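Local coordinates for protein putative glycoside hydrolase (PDB 3GYC) that is a putative glycoside hydrolase of the cellulase-like TIM-barrel family and probably cleaves glycosidic bonds in a carbohydrate not yet identified, at residues 156-161 and 208-213; 55-60 and 112-117; 230-235 and 302-307. All blocks are in the same frame, centred on the assembly; numbering follows the deposited sequence.

Contact 1: residues 156-161 and 208-213; sequences VDLCNE and FLYSFD
Leu158 lays its CB over one face of the Tyr210 ring, displaced toward the rim, in a CH-pi contact 3.6 Å from Leu158 CB to the Tyr210 ring centroid. Beside it, Val156 and Phe208 extend together from adjacent strands, with Val156 CB 3.6 Å from Phe208 CD1. These side chains lie on the outer, helix-facing side of two neighbouring parallel strands of the TIM barrel, 153-157 and 208-209, and of the loops that follow them, where helices 130-146 and 186-200 pack over them; Tyr210 OH reaches Ser195 of the latter helix. Toward the barrel interior the contact turns polar, and Asp157 is its hub. Its OD1 closes an Asx turn with Cys159 N and takes Ser211 N as well, at 3.0 Å from Ser211 N to Asp157 OD1, the two donors coming from opposite faces of the carboxylate. OD2 receives the Ser211 hydroxyl on its syn side, at 2.7 Å between Asp157 OD2 and Ser211 OG. That hydroxyl sits between the Ser211 N and carbonyl carbon (chi1 61°), from where it also accepts Glu161 N. Asn160 and Glu161 follow the fourth strand, where clan GH-A glycosidases carry an Asn-Glu pair, so Glu161 is probably the counterpart of their acid/base. Held by His234, its carboxylate stacks on that of Asp213, planes 24° apart, with Glu161 OE1 3.9 Å from Asp213 OD2.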
loop_
_atom_site.group_PDB
_atom_site.type_symbol
_atom_site.label_atom_id
_atom_site.label_comp_id
_atom_site.label_asym_id
_atom_site.label_seq_id
_atom_site.Cartn_x
_atom_site.Cartn_y
_atom_site.Cartn_z
ATOM N N VAL A 156 -8.071 -5.870 5.418
ATOM C CA VAL A 156 -7.112 -6.913 5.130
ATOM C C VAL A 156 -7.048 -7.069 3.641
ATOM O O VAL A 156 -8.054 -7.410 3.002
ATOM C CB VAL A 156 -7.489 -8.272 5.788
ATOM C CG1 VAL A 156 -6.498 -9.408 5.354
ATOM C CG2 VAL A 156 -7.566 -8.102 7.296
ATOM N N ASP A 157 -5.846 -6.891 3.117
ATOM C CA ASP A 157 -5.512 -7.021 1.686
ATOM C C ASP A 157 -4.681 -8.285 1.535
ATOM O O ASP A 157 -3.593 -8.383 2.111
ATOM C CB ASP A 157 -4.748 -5.762 1.239
ATOM C CG ASP A 157 -4.009 -5.924 -0.101
ATOM O OD1 ASP A 157 -4.314 -6.852 -0.910
ATOM O OD2 ASP A 157 -3.085 -5.094 -0.322
ATOM N N LEU A 158 -5.150 -9.224 0.729
ATOM C CA LEU A 158 -4.458 -10.515 0.610
ATOM C C LEU A 158 -3.189 -10.498 -0.183
ATOM O O LEU A 158 -2.434 -11.463 -0.117
ATOM C CB LEU A 158 -5.401 -11.640 0.111
ATOM C CG LEU A 158 -6.263 -12.261 1.221
ATOM C CD1 LEU A 158 -7.199 -11.251 1.813
ATOM C CD2 LEU A 158 -7.071 -13.473 0.705
ATOM N N CYS A 159 -2.946 -9.444 -0.958
ATOM C CA CYS A 159 -1.690 -9.340 -1.679
ATOM C C CYS A 159 -1.455 -7.997 -2.341
ATOM O O CYS A 159 -2.270 -7.567 -3.167
ATOM C CB CYS A 159 -1.646 -10.400 -2.791
ATOM S SG CYS A 159 0.005 -10.516 -3.469
ATOM N N ASN A 160 -0.342 -7.340 -1.980
ATOM C CA ASN A 160 0.094 -6.127 -2.643
ATOM C C ASN A 160 0.189 -6.304 -4.145
ATOM O O ASN A 160 0.852 -7.228 -4.612
ATOM C CB ASN A 160 1.477 -5.729 -2.155
ATOM C CG ASN A 160 2.047 -4.544 -2.915
ATOM O OD1 ASN A 160 1.617 -3.390 -2.713
ATOM N ND2 ASN A 160 3.036 -4.811 -3.786
ATOM N N GLU A 161 -0.440 -5.398 -4.901
ATOM C CA GLU A 161 -0.306 -5.360 -6.376
ATOM C C GLU A 161 -0.520 -6.688 -7.054
ATOM O O GLU A 161 0.257 -7.149 -7.912
ATOM C CB GLU A 161 1.021 -4.719 -6.769
ATOM C CG GLU A 161 1.028 -3.277 -6.281
ATOM C CD GLU A 161 2.321 -2.519 -6.486
ATOM O OE1 GLU A 161 3.386 -3.161 -6.691
ATOM O OE2 GLU A 161 2.246 -1.259 -6.392
ATOM N N PHE A 208 -12.365 -6.936 3.226
ATOM C CA PHE A 208 -11.329 -7.686 2.515
ATOM C C PHE A 208 -11.204 -7.238 1.082
ATOM O O PHE A 208 -12.190 -6.894 0.432
ATOM C CB PHE A 208 -11.652 -9.176 2.503
ATOM C CG PHE A 208 -11.537 -9.840 3.858
ATOM C CD1 PHE A 208 -10.284 -10.062 4.431
ATOM C CD2 PHE A 208 -12.653 -10.282 4.522
ATOM C CE1 PHE A 208 -10.154 -10.690 5.672
ATOM C CE2 PHE A 208 -12.535 -10.892 5.761
ATOM C CZ PHE A 208 -11.269 -11.077 6.339
ATOM N N LEU A 209 -9.983 -7.298 0.570
ATOM C CA LEU A 209 -9.693 -6.940 -0.813
ATOM C C LEU A 209 -8.355 -7.520 -1.245
ATOM O O LEU A 209 -7.701 -8.194 -0.465
ATOM C CB LEU A 209 -9.575 -5.412 -0.928
ATOM C CG LEU A 209 -8.300 -4.801 -0.321
ATOM C CD1 LEU A 209 -7.907 -3.555 -1.085
ATOM C CD2 LEU A 209 -8.470 -4.578 1.191
ATOM N N TYR A 210 -7.991 -7.258 -2.505
ATOM C CA TYR A 210 -6.650 -7.449 -3.032
ATOM C C TYR A 210 -6.321 -6.095 -3.665
ATOM O O TYR A 210 -7.211 -5.474 -4.278
ATOM C CB TYR A 210 -6.563 -8.519 -4.089
ATOM C CG TYR A 210 -6.568 -9.968 -3.645
ATOM C CD1 TYR A 210 -7.697 -10.562 -3.123
ATOM C CD2 TYR A 210 -5.453 -10.781 -3.868
ATOM C CE1 TYR A 210 -7.719 -11.929 -2.785
ATOM C CE2 TYR A 210 -5.462 -12.126 -3.535
ATOM C CZ TYR A 210 -6.591 -12.697 -3.003
ATOM O OH TYR A 210 -6.591 -14.022 -2.672
ATOM N N SER A 211 -5.084 -5.610 -3.507
ATOM C CA SER A 211 -4.706 -4.300 -4.044
ATOM C C SER A 211 -4.075 -4.425 -5.430
ATOM O O SER A 211 -3.371 -5.384 -5.720
ATOM C CB SER A 211 -3.773 -3.544 -3.100
ATOM O OG SER A 211 -2.550 -4.212 -2.866
ATOM N N PHE A 212 -4.349 -3.425 -6.259
ATOM C CA PHE A 212 -3.940 -3.395 -7.636
ATOM C C PHE A 212 -3.180 -2.123 -8.071
ATOM O O PHE A 212 -3.343 -1.051 -7.479
ATOM C CB PHE A 212 -5.176 -3.505 -8.519
ATOM C CG PHE A 212 -6.115 -4.645 -8.169
ATOM C CD1 PHE A 212 -5.644 -5.909 -7.866
ATOM C CD2 PHE A 212 -7.490 -4.456 -8.262
ATOM C CE1 PHE A 212 -6.503 -6.932 -7.574
ATOM C CE2 PHE A 212 -8.366 -5.482 -7.990
ATOM C CZ PHE A 212 -7.868 -6.727 -7.645
ATOM N N ASP A 213 -2.328 -2.270 -9.097
ATOM C CA ASP A 213 -1.635 -1.140 -9.709
ATOM C C ASP A 213 -1.921 -1.019 -11.230
ATOM O O ASP A 213 -1.440 -0.078 -11.864
ATOM C CB ASP A 213 -0.124 -1.209 -9.479
ATOM C CG ASP A 213 0.517 -2.476 -10.098
ATOM O OD1 ASP A 213 -0.213 -3.407 -10.523
ATOM O OD2 ASP A 213 1.766 -2.537 -10.152
HETATM O O HOH W 1 0.534 -6.343 -10.345
#

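Contact 2: residues 55-60 and 112-117. With EDO (1,2-ethanediol), chain F.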
loop_
_atom_site.group_PDB
_atom_site.type_symbol
_atom_site.label_atom_id
_atom_site.label_comp_id
_atom_site.label_asym_id
_atom_site.label_seq_id
_atom_site.Cartn_x
_atom_site.Cartn_y
_atom_site.Cartn_z
ATOM N N ARG A 55 -0.437 1.220 6.693
ATOM C CA ARG A 55 -0.577 -0.031 5.957
ATOM C C ARG A 55 0.736 -0.810 6.146
ATOM O O ARG A 55 1.811 -0.298 5.850
ATOM C CB ARG A 55 -0.825 0.269 4.488
ATOM C CG ARG A 55 -0.794 -0.932 3.610
ATOM C CD ARG A 55 -0.799 -0.572 2.219
ATOM N NE ARG A 55 -0.695 -1.729 1.360
ATOM C CZ ARG A 55 -0.007 -1.765 0.224
ATOM N NH1 ARG A 55 0.715 -0.707 -0.174
ATOM N NH2 ARG A 55 0.037 -2.886 -0.478
ATOM N N ILE A 56 0.679 -2.030 6.693
ATOM C CA ILE A 56 1.895 -2.750 6.918
ATOM C C ILE A 56 1.803 -4.169 6.366
ATOM O O ILE A 56 0.722 -4.722 6.136
ATOM C CB ILE A 56 2.288 -2.851 8.404
ATOM C CG1 ILE A 56 1.232 -3.608 9.245
ATOM C CG2 ILE A 56 2.563 -1.526 9.019
ATOM C CD1 ILE A 56 1.660 -3.871 10.680
ATOM N N ASP A 57 2.970 -4.732 6.191
ATOM C CA ASP A 57 3.066 -6.150 5.849
ATOM C C ASP A 57 2.925 -6.949 7.154
ATOM O O ASP A 57 3.662 -6.697 8.136
ATOM C CB ASP A 57 4.398 -6.441 5.179
ATOM C CG ASP A 57 4.421 -7.832 4.531
ATOM O OD1 ASP A 57 3.705 -8.744 5.002
ATOM O OD2 ASP A 57 5.082 -7.972 3.490
ATOM N N ALA A 58 1.989 -7.907 7.161
ATOM C CA ALA A 58 1.701 -8.764 8.333
ATOM C C ALA A 58 2.540 -10.073 8.308
ATOM O O ALA A 58 2.490 -10.839 9.281
ATOM C CB ALA A 58 0.223 -9.128 8.356
ATOM N N TYR A 59 3.256 -10.323 7.193
ATOM C CA TYR A 59 4.066 -11.564 7.017
ATOM C C TYR A 59 3.246 -12.800 7.433
ATOM O O TYR A 59 3.715 -13.634 8.239
ATOM C CB TYR A 59 5.319 -11.508 7.869
ATOM C CG TYR A 59 6.320 -10.401 7.599
ATOM C CD1 TYR A 59 6.166 -9.139 8.140
ATOM C CD2 TYR A 59 7.490 -10.656 6.866
ATOM C CE1 TYR A 59 7.125 -8.138 7.927
ATOM C CE2 TYR A 59 8.439 -9.664 6.635
ATOM C CZ TYR A 59 8.267 -8.412 7.183
ATOM O OH TYR A 59 9.218 -7.426 6.979
ATOM N N PRO A 60 2.028 -12.944 6.884
ATOM C CA PRO A 60 1.109 -14.049 7.287
ATOM C C PRO A 60 1.687 -15.427 7.030
ATOM O O PRO A 60 1.491 -16.356 7.810
ATOM C CB PRO A 60 -0.103 -13.845 6.378
ATOM C CG PRO A 60 0.430 -13.129 5.171
ATOM C CD PRO A 60 1.688 -12.368 5.582
ATOM N N LEU A 112 -3.730 -4.289 6.877
ATOM C CA LEU A 112 -2.759 -5.349 6.661
ATOM C C LEU A 112 -2.702 -5.716 5.191
ATOM O O LEU A 112 -3.731 -5.760 4.490
ATOM C CB LEU A 112 -3.141 -6.586 7.461
ATOM C CG LEU A 112 -3.254 -6.406 8.963
ATOM C CD1 LEU A 112 -3.685 -7.783 9.565
ATOM C CD2 LEU A 112 -1.969 -5.828 9.624
ATOM N N SER A 113 -1.500 -5.990 4.739
ATOM C CA SER A 113 -1.252 -6.471 3.398
ATOM C C SER A 113 -0.059 -7.418 3.496
ATOM O O SER A 113 0.433 -7.699 4.597
ATOM C CB SER A 113 -0.919 -5.266 2.481
ATOM O OG SER A 113 -0.870 -5.651 1.122
ATOM N N SER A 114 0.444 -7.861 2.348
ATOM C CA SER A 114 1.728 -8.588 2.310
ATOM C C SER A 114 2.373 -8.510 0.949
ATOM O O SER A 114 1.684 -8.476 -0.081
ATOM C CB SER A 114 1.599 -10.064 2.701
ATOM O OG SER A 114 2.908 -10.570 2.997
ATOM N N TRP A 115 3.693 -8.445 0.981
ATOM C CA TRP A 115 4.571 -8.532 -0.173
ATOM C C TRP A 115 5.205 -9.945 -0.225
ATOM O O TRP A 115 6.046 -10.216 -1.074
ATOM C CB TRP A 115 5.653 -7.454 -0.107
ATOM C CG TRP A 115 5.176 -6.079 -0.359
ATOM C CD1 TRP A 115 5.423 -5.313 -1.466
ATOM C CD2 TRP A 115 4.393 -5.240 0.544
ATOM N NE1 TRP A 115 4.858 -4.045 -1.279
ATOM C CE2 TRP A 115 4.207 -3.997 -0.087
ATOM C CE3 TRP A 115 3.834 -5.438 1.815
ATOM C CZ2 TRP A 115 3.466 -2.949 0.500
ATOM C CZ3 TRP A 115 3.126 -4.417 2.393
ATOM C CH2 TRP A 115 2.926 -3.186 1.721
ATOM N N TYR A 116 4.797 -10.830 0.697
ATOM C CA TYR A 116 5.271 -12.216 0.761
ATOM C C TYR A 116 6.806 -12.313 0.614
ATOM O O TYR A 116 7.338 -12.926 -0.334
ATOM C CB TYR A 116 4.513 -13.030 -0.289
ATOM C CG TYR A 116 3.056 -13.055 0.034
ATOM C CD1 TYR A 116 2.555 -13.986 0.958
ATOM C CD2 TYR A 116 2.166 -12.165 -0.555
ATOM C CE1 TYR A 116 1.214 -14.008 1.301
ATOM C CE2 TYR A 116 0.818 -12.167 -0.209
ATOM C CZ TYR A 116 0.347 -13.092 0.721
ATOM O OH TYR A 116 -0.981 -13.133 1.088
ATOM N N ARG A 117 7.487 -11.665 1.551
ATOM C CA ARG A 117 8.933 -11.576 1.573
ATOM C C ARG A 117 9.506 -12.972 1.523
ATOM O O ARG A 117 9.016 -13.864 2.204
ATOM C CB ARG A 117 9.410 -10.830 2.808
ATOM C CG ARG A 117 9.019 -9.351 2.785
ATOM C CD ARG A 117 9.958 -8.517 1.881
ATOM N NE ARG A 117 11.255 -8.341 2.548
ATOM C CZ ARG A 117 12.392 -8.933 2.191
ATOM N NH1 ARG A 117 12.461 -9.751 1.137
ATOM N NH2 ARG A 117 13.479 -8.708 2.897
HETATM C C1 EDO F . 8.946 -10.542 -2.244
HETATM O O1 EDO F . 8.666 -9.523 -1.256
HETATM C C2 EDO F . 10.448 -10.912 -2.313
HETATM O O2 EDO F . 11.064 -11.094 -1.015
HETATM O O HOH W 2 6.121 -10.429 3.896
#
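Asp57 and Ser114 meet through matching first torsions: each swings its polar group trans to its own backbone N (chi1 -168° for Asp57), which brings Ser114 OG to 2.8 Å from Asp57 OD1, on the syn side. From the other face of the carboxylate, on the anti side, Tyr59 N reaches the same oxygen, 2.7 Å from Tyr59 N to Asp57 OD1, and forms an Asx turn. Ser114 OG in turn accepts Tyr116 N, an ST turn. The second oxygen, Asp57 OD2, is met from above the carboxylate plane by Trp115 N in a nearly straight bond of 2.9 Å (174°), and a water bridges it to Arg117 N. This network ties together the loops that leave the parallel strands 53-57 and 109-113 of the TIM barrel, at the end where such barrels keep their active site. Trp115 also covers Arg55: CH2 of its ring lies 3.5 Å above the centre of the Arg55 guanidinium plane, the two planes 39° apart, while Arg55 NH2 bonds Asn160 and, weakly, Ser113 OG, itself hydrogen-bonded to Asp157. An ethanediol, probably from the crystallisation liquor, spans Trp115 O and Arg117 NH1, which also bonds Lys74 O, with EDO O1 2.7 Å from Trp115 O.

Contact 3: residues 230-235 and 302-307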
loop_
_atom_site.group_PDB
_atom_site.type_symbol
_atom_site.label_atom_id
_atom_site.label_comp_id
_atom_site.label_asym_id
_atom_site.label_seq_id
_atom_site.Cartn_x
_atom_site.Cartn_y
_atom_site.Cartn_z
ATOM N N LEU A 230 -13.517 -2.949 -0.814
ATOM C CA LEU A 230 -12.911 -1.660 -1.107
ATOM C C LEU A 230 -11.859 -1.831 -2.200
ATOM O O LEU A 230 -11.468 -2.951 -2.522
ATOM C CB LEU A 230 -12.245 -1.052 0.125
ATOM C CG LEU A 230 -11.147 -1.825 0.828
ATOM C CD1 LEU A 230 -9.957 -0.944 1.261
ATOM C CD2 LEU A 230 -11.699 -2.624 2.027
ATOM N N TYR A 231 -11.387 -0.735 -2.770
ATOM C CA TYR A 231 -10.336 -0.826 -3.743
ATOM C C TYR A 231 -9.144 -0.055 -3.159
ATOM O O TYR A 231 -9.307 1.073 -2.646
ATOM C CB TYR A 231 -10.692 -0.230 -5.135
ATOM C CG TYR A 231 -11.992 -0.633 -5.772
ATOM C CD1 TYR A 231 -12.584 -1.871 -5.529
ATOM C CD2 TYR A 231 -12.614 0.217 -6.697
ATOM C CE1 TYR A 231 -13.788 -2.213 -6.137
ATOM C CE2 TYR A 231 -13.791 -0.136 -7.327
ATOM C CZ TYR A 231 -14.360 -1.351 -7.057
ATOM O OH TYR A 231 -15.527 -1.666 -7.666
ATOM N N GLU A 232 -7.966 -0.679 -3.199
ATOM C CA GLU A 232 -6.721 -0.036 -2.777
ATOM C C GLU A 232 -5.949 0.066 -4.083
ATOM O O GLU A 232 -5.433 -0.925 -4.543
ATOM C CB GLU A 232 -6.000 -0.848 -1.690
ATOM C CG GLU A 232 -5.060 -0.004 -0.763
ATOM C CD GLU A 232 -3.608 0.126 -1.216
ATOM O OE1 GLU A 232 -2.925 -0.915 -1.328
ATOM O OE2 GLU A 232 -3.107 1.263 -1.384
ATOM N N HIS A 233 -5.918 1.248 -4.706
ATOM C CA HIS A 233 -5.338 1.386 -6.017
ATOM C C HIS A 233 -4.128 2.295 -5.970
ATOM O O HIS A 233 -4.162 3.363 -5.366
ATOM C CB HIS A 233 -6.356 1.878 -7.042
ATOM C CG HIS A 233 -6.050 1.379 -8.417
ATOM N ND1 HIS A 233 -6.536 0.177 -8.881
ATOM C CD2 HIS A 233 -5.205 1.843 -9.365
ATOM C CE1 HIS A 233 -6.044 -0.049 -10.087
ATOM N NE2 HIS A 233 -5.227 0.943 -10.400
ATOM N N HIS A 234 -3.039 1.842 -6.584
ATOM C CA HIS A 234 -1.790 2.588 -6.563
ATOM C C HIS A 234 -1.719 3.460 -7.810
ATOM O O HIS A 234 -1.938 2.972 -8.909
ATOM C CB HIS A 234 -0.599 1.632 -6.451
ATOM C CG HIS A 234 -0.675 0.719 -5.258
ATOM N ND1 HIS A 234 0.173 -0.358 -5.088
ATOM C CD2 HIS A 234 -1.518 0.710 -4.190
ATOM C CE1 HIS A 234 -0.100 -0.948 -3.933
ATOM N NE2 HIS A 234 -1.144 -0.346 -3.386
ATOM N N ILE A 235 -1.454 4.755 -7.616
ATOM C CA ILE A 235 -1.515 5.745 -8.701
ATOM C C ILE A 235 -0.336 6.682 -8.657
ATOM O O ILE A 235 -0.180 7.443 -7.708
ATOM C CB ILE A 235 -2.788 6.625 -8.600
ATOM C CG1 ILE A 235 -4.037 5.790 -8.784
ATOM C CG2 ILE A 235 -2.825 7.736 -9.683
ATOM C CD1 ILE A 235 -5.348 6.563 -8.523
ATOM N N VAL A 302 -8.997 3.435 -1.200
ATOM C CA VAL A 302 -7.823 3.725 -0.401
ATOM C C VAL A 302 -6.638 3.769 -1.378
ATOM O O VAL A 302 -6.570 2.975 -2.298
ATOM C CB VAL A 302 -7.533 2.654 0.738
ATOM C CG1 VAL A 302 -6.172 2.956 1.426
ATOM C CG2 VAL A 302 -8.659 2.605 1.779
ATOM N N THR A 303 -5.707 4.696 -1.191
ATOM C CA THR A 303 -4.481 4.740 -1.981
ATOM C C THR A 303 -3.336 4.945 -0.997
ATOM O O THR A 303 -3.356 5.904 -0.219
ATOM C CB THR A 303 -4.502 5.839 -3.112
ATOM O OG1 THR A 303 -5.442 5.481 -4.142
ATOM C CG2 THR A 303 -3.095 5.997 -3.766
ATOM N N THR A 304 -2.357 4.016 -0.979
ATOM C CA THR A 304 -1.193 4.116 -0.098
ATOM C C THR A 304 0.114 4.231 -0.884
ATOM O O THR A 304 1.163 4.475 -0.298
ATOM C CB THR A 304 -1.090 2.896 0.865
ATOM O OG1 THR A 304 -0.861 1.700 0.109
ATOM C CG2 THR A 304 -2.374 2.768 1.730
ATOM N N GLU A 305 0.048 4.103 -2.217
ATOM C CA GLU A 305 1.211 4.208 -3.068
ATOM C C GLU A 305 0.870 5.211 -4.182
ATOM O O GLU A 305 0.019 4.967 -5.009
ATOM C CB GLU A 305 1.599 2.826 -3.591
ATOM C CG GLU A 305 1.876 1.786 -2.464
ATOM C CD GLU A 305 2.769 0.620 -2.957
ATOM O OE1 GLU A 305 3.752 0.902 -3.666
ATOM O OE2 GLU A 305 2.530 -0.564 -2.611
ATOM N N CYS A 306 1.552 6.350 -4.136
ATOM C CA CYS A 306 1.189 7.522 -4.883
ATOM C C CYS A 306 2.214 8.602 -4.533
ATOM O O CYS A 306 3.091 8.343 -3.684
ATOM C CB CYS A 306 -0.183 7.946 -4.362
ATOM S SG CYS A 306 -0.149 8.010 -2.507
ATOM N N TRP A 307 2.182 9.780 -5.174
ATOM C CA TRP A 307 1.322 10.126 -6.305
ATOM C C TRP A 307 2.164 10.545 -7.507
ATOM O O TRP A 307 1.618 10.735 -8.594
ATOM C CB TRP A 307 0.396 11.337 -6.006
ATOM C CG TRP A 307 -0.638 11.146 -4.912
ATOM C CD1 TRP A 307 -0.527 11.547 -3.636
ATOM C CD2 TRP A 307 -1.923 10.536 -5.034
ATOM N NE1 TRP A 307 -1.639 11.192 -2.924
ATOM C CE2 TRP A 307 -2.522 10.586 -3.767
ATOM C CE3 TRP A 307 -2.622 9.945 -6.090
ATOM C CZ2 TRP A 307 -3.770 10.062 -3.515
ATOM C CZ3 TRP A 307 -3.863 9.428 -5.844
ATOM C CH2 TRP A 307 -4.424 9.486 -4.561
#
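The sixth and seventh strands of the TIM barrel, 231-232 and 301-303, run parallel here; strand residue Glu232 and, in the loops that follow, His234 and Glu305 line the barrel mouth. Backbone bonds, Val302 N to Tyr231 O and His233 N to Val302 O, set the pairing, and Thr303 OG1 adds a bond to His233 O. Glu232 is bent at chi2 (-91°), which folds its carboxylate back between two partners. Thr304 grips OE2 twice, with Thr304 OG1 at 2.7 Å and Thr304 N at 2.9 Å from Glu232 OE2. The other oxygen, Glu232 OE1, takes His234 NE2 at 2.8 Å, close to the imidazole plane; Glu161 takes ND1, and the two bonds together fix the ring's rotation. Across one face of the ring lies Glu305 in a CH-pi contact, its CG 3.7 Å from the His234 ring centroid and almost on the ring normal; Arg55 forms a salt bridge with Glu305 OE2. Farther along, Ile235 N bonds Glu305 O at 3.0 Å, and Ile235 CB packs 4.1 Å from CZ3 of Trp307, which follows a cis peptide. A glutamate just past the seventh strand is the nucleophile in clan GH-A glycosidases, and the placement of Glu305 is consistent with that site.

All three contacts lie in one eight-stranded barrel and converge on its mouth. Contact 1 and contact 2 share the 109-113/153-157 seam: Ser113 OG is 2.7 Å from Asp157 OD2, and Tyr116 OH is 2.5 Å from Leu158 O. Contact 1 reaches contact 3 through Glu161 OE2, 2.6 Å from His234 ND1, so this histidine joins Glu161 to Glu232. Although contacts 2 and 3 have centres about 16 Å apart, Arg55 crosses the barrel, its NH1 3.0 Å from Glu305 OE2. Together they frame the probable active site, in which Glu161 and Glu305 probably occupy the positions of the GH-A carboxylate pair; the ethanediol lies at contact 2, bound by the 112-117 segment.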